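Local coordinates for gentamicin resistance protein (Enterococcus gallinarum, PDB 6CTZ) that confers resistance to gentamicin and related aminoglycosides, probably by transferring a phosphate from a guanine nucleotide to the 2'' hydroxyl of the antibiotic, at residues 108-113 and 239-244. The protein carries 2 engineered substitutions. Residues are numbered along the deposited sequence; the frame is centred on the assembly and turned at random.
Sequences AKDRLA and TRQVMA
Lys109 opens the contact, its CB 4.5 Å from OE1 of Gln241, while its side chain also packs on Leu104 and Met101. One residue on, Asp110 comes up to the nitrogen end of the same amide, with its CA 4.0 Å from NE2 of Gln241. No direct hydrogen bond forms; instead a water links the two side chains, donating to OD1 of Asp110 at 2.7 Å and accepting from NE2 of Gln241 at 2.8 Å. OD1 is gripped a second time by the hydroxyl of Tyr245, which ties the carboxylate to helix 236-246 just beyond the segment. Gln241 reaches across because its chain runs extended beyond CG (chi2 -179°), carrying the amide to the flank of helix 106-125. A turn later, buried Ala113 points at the partner helix, and its CB lies 3.8 Å from CG2 of Val242 and 3.9 Å from CB of Gln241. This small residue belongs to the closest CA pair of the two segments, with Val242; the segment axes are 9.3 Å apart and cross at -47°. The result is a helix-helix contact, apolar at Ala113 and water-bridged at its polar side, within the helical C-terminal lobe of the kinase-like aminoglycoside phosphotransferase fold.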
ATOM      1  N   ALA A 108     -17.384   9.003  12.564  1.00 17.69           N
ATOM      2  CA  ALA A 108     -16.297   8.036  12.470  1.00 17.24           C
ATOM      3  C   ALA A 108     -15.379   8.360  11.303  1.00 14.66           C
ATOM      4  O   ALA A 108     -14.150   8.297  11.437  1.00 13.89           O
ATOM      5  CB  ALA A 108     -16.855   6.618  12.335  1.00 17.87           C
ATOM      6  N   LYS A 109     -15.952   8.701  10.145  1.00 14.63           N
ATOM      7  CA  LYS A 109     -15.115   9.057   9.005  1.00 14.86           C
ATOM      8  C   LYS A 109     -14.284  10.292   9.304  1.00 13.18           C
ATOM      9  O   LYS A 109     -13.116  10.361   8.917  1.00 13.38           O
ATOM     10  CB  LYS A 109     -15.949   9.249   7.740  1.00 18.20           C
ATOM     11  CG  LYS A 109     -16.485   7.935   7.189  1.00 22.22           C
ATOM     12  CD  LYS A 109     -17.084   8.092   5.809  1.00 23.95           C
ATOM     13  CE  LYS A 109     -18.252   9.065   5.819  1.00 26.90           C
ATOM     14  NZ  LYS A 109     -18.938   9.092   4.500  1.00 28.33           N
ATOM     15  N   ASP A 110     -14.863  11.273   9.999  1.00 13.41           N
ATOM     16  CA  ASP A 110     -14.122  12.478  10.355  1.00 13.95           C
ATOM     17  C   ASP A 110     -12.923  12.135  11.233  1.00 12.23           C
ATOM     18  O   ASP A 110     -11.801  12.591  10.980  1.00 12.60           O
ATOM     19  CB  ASP A 110     -15.076  13.462  11.040  1.00 16.15           C
ATOM     20  CG  ASP A 110     -14.401  14.735  11.493  1.00 21.34           C
ATOM     21  OD1 ASP A 110     -13.655  15.325  10.705  1.00 22.82           O
ATOM     22  OD2 ASP A 110     -14.675  15.183  12.632  1.00 25.59           O
ATOM     23  N   ARG A 111     -13.130  11.296  12.255  1.00 12.69           N
ATOM     24  CA  ARG A 111     -12.028  10.923  13.140  1.00 12.88           C
ATOM     25  C   ARG A 111     -10.979  10.095  12.404  1.00 11.66           C
ATOM     26  O   ARG A 111      -9.772  10.284  12.610  1.00 11.45           O
ATOM     27  CB  ARG A 111     -12.551  10.175  14.370  1.00 15.67           C
ATOM     28  CG  ARG A 111     -13.597  10.926  15.170  1.00 18.15           C
ATOM     29  CD  ARG A 111     -13.139  12.327  15.549  1.00 20.64           C
ATOM     30  NE  ARG A 111     -11.958  12.329  16.410  1.00 21.49           N
ATOM     31  CZ  ARG A 111     -11.384  13.434  16.879  1.00 22.81           C
ATOM     32  NH1 ARG A 111     -11.881  14.630  16.569  1.00 22.67           N
ATOM     33  NH2 ARG A 111     -10.313  13.349  17.656  1.00 24.07           N
ATOM     34  N   LEU A 112     -11.416   9.177  11.540  1.00 11.34           N
ATOM     35  CA  LEU A 112     -10.463   8.401  10.751  1.00 11.01           C
ATOM     36  C   LEU A 112      -9.652   9.301   9.832  1.00 10.23           C
ATOM     37  O   LEU A 112      -8.439   9.119   9.694  1.00 11.17           O
ATOM     38  CB  LEU A 112     -11.196   7.343   9.931  1.00 11.91           C
ATOM     39  CG  LEU A 112     -11.738   6.158  10.726  1.00 14.91           C
ATOM     40  CD1 LEU A 112     -12.684   5.354   9.863  1.00 16.78           C
ATOM     41  CD2 LEU A 112     -10.605   5.264  11.246  1.00 15.94           C
ATOM     42  N   ALA A 113     -10.302  10.285   9.200  1.00 10.70           N
ATOM     43  CA  ALA A 113      -9.584  11.210   8.323  1.00 10.87           C
ATOM     44  C   ALA A 113      -8.527  11.990   9.092  1.00 10.79           C
ATOM     45  O   ALA A 113      -7.400  12.167   8.610  1.00 11.18           O
ATOM     46  CB  ALA A 113     -10.564  12.176   7.649  1.00 11.58           C
ATOM     47  N   THR A 239     -11.118  11.428   0.839  1.00 11.61           N
ATOM     48  CA  THR A 239      -9.762  11.851   0.517  1.00 11.03           C
ATOM     49  C   THR A 239      -9.600  13.352   0.713  1.00 10.95           C
ATOM     50  O   THR A 239      -8.588  13.807   1.264  1.00 11.14           O
ATOM     51  CB  THR A 239      -9.427  11.433  -0.916  1.00 11.55           C
ATOM     52  OG1 THR A 239      -9.480  10.006  -1.013  1.00 12.46           O
ATOM     53  CG2 THR A 239      -8.045  11.889  -1.304  1.00 11.97           C
ATOM     54  N   ARG A 240     -10.596  14.135   0.287  1.00 11.51           N
ATOM     55  CA  ARG A 240     -10.532  15.582   0.466  1.00 12.00           C
ATOM     56  C   ARG A 240     -10.536  15.968   1.939  1.00 11.70           C
ATOM     57  O   ARG A 240      -9.930  16.977   2.312  1.00 12.88           O
ATOM     58  CB  ARG A 240     -11.691  16.248  -0.276  1.00 12.27           C
ATOM     59  CG  ARG A 240     -11.477  16.330  -1.774  1.00 13.24           C
ATOM     60  CD  ARG A 240     -12.727  16.851  -2.485  1.00 14.17           C
ATOM     61  NE  ARG A 240     -12.493  17.116  -3.904  1.00 14.93           N
ATOM     62  CZ  ARG A 240     -12.056  18.279  -4.382  1.00 15.70           C
ATOM     63  NH1 ARG A 240     -11.800  19.286  -3.556  1.00 17.14           N
ATOM     64  NH2 ARG A 240     -11.855  18.425  -5.685  1.00 17.23           N
ATOM     65  N   GLN A 241     -11.212  15.182   2.792  1.00 11.87           N
ATOM     66  CA  GLN A 241     -11.182  15.428   4.232  1.00 13.26           C
ATOM     67  C   GLN A 241      -9.781  15.220   4.797  1.00 12.15           C
ATOM     68  O   GLN A 241      -9.318  16.011   5.623  1.00 12.55           O
ATOM     69  CB  GLN A 241     -12.152  14.492   4.955  1.00 16.12           C
ATOM     70  CG  GLN A 241     -13.632  14.722   4.729  1.00 20.84           C
ATOM     71  CD  GLN A 241     -14.473  13.739   5.537  1.00 25.54           C
ATOM     72  OE1 GLN A 241     -14.860  12.678   5.040  1.00 28.61           O
ATOM     73  NE2 GLN A 241     -14.738  14.079   6.795  1.00 26.32           N
ATOM     74  N   VAL A 242      -9.105  14.147   4.382  1.00 10.94           N
ATOM     75  CA  VAL A 242      -7.721  13.927   4.805  1.00 10.65           C
ATOM     76  C   VAL A 242      -6.837  15.077   4.338  1.00 10.68           C
ATOM     77  O   VAL A 242      -6.048  15.634   5.112  1.00 11.37           O
ATOM     78  CB  VAL A 242      -7.204  12.567   4.298  1.00 10.83           C
ATOM     79  CG1 VAL A 242      -5.753  12.380   4.728  1.00 11.17           C
ATOM     80  CG2 VAL A 242      -8.065  11.410   4.834  1.00 11.49           C
ATOM     81  N   MET A 243      -6.983  15.470   3.067  1.00 10.82           N
ATOM     82  CA  MET A 243      -6.181  16.564   2.526  1.00 11.48           C
ATOM     83  C   MET A 243      -6.397  17.851   3.309  1.00 11.15           C
ATOM     84  O   MET A 243      -5.444  18.591   3.579  1.00 12.71           O
ATOM     85  CB  MET A 243      -6.536  16.785   1.058  1.00 11.02           C
ATOM     86  CG  MET A 243      -6.076  15.643   0.171  1.00 11.09           C
ATOM     87  SD  MET A 243      -6.700  15.832  -1.501  1.00 12.82           S
ATOM     88  CE  MET A 243      -5.742  14.530  -2.295  1.00 13.14           C
ATOM     89  N   ALA A 244      -7.643  18.133   3.694  1.00 11.81           N
ATOM     90  CA  ALA A 244      -7.909  19.355   4.442  1.00 13.20           C
ATOM     91  C   ALA A 244      -7.214  19.321   5.797  1.00 13.14           C
ATOM     92  O   ALA A 244      -6.567  20.295   6.200  1.00 15.60           O
ATOM     93  CB  ALA A 244      -9.413  19.559   4.593  1.00 14.84           C
TER
HETATM   94  O   HOH W   1     -13.532  16.182   8.129  1.00 48.92           O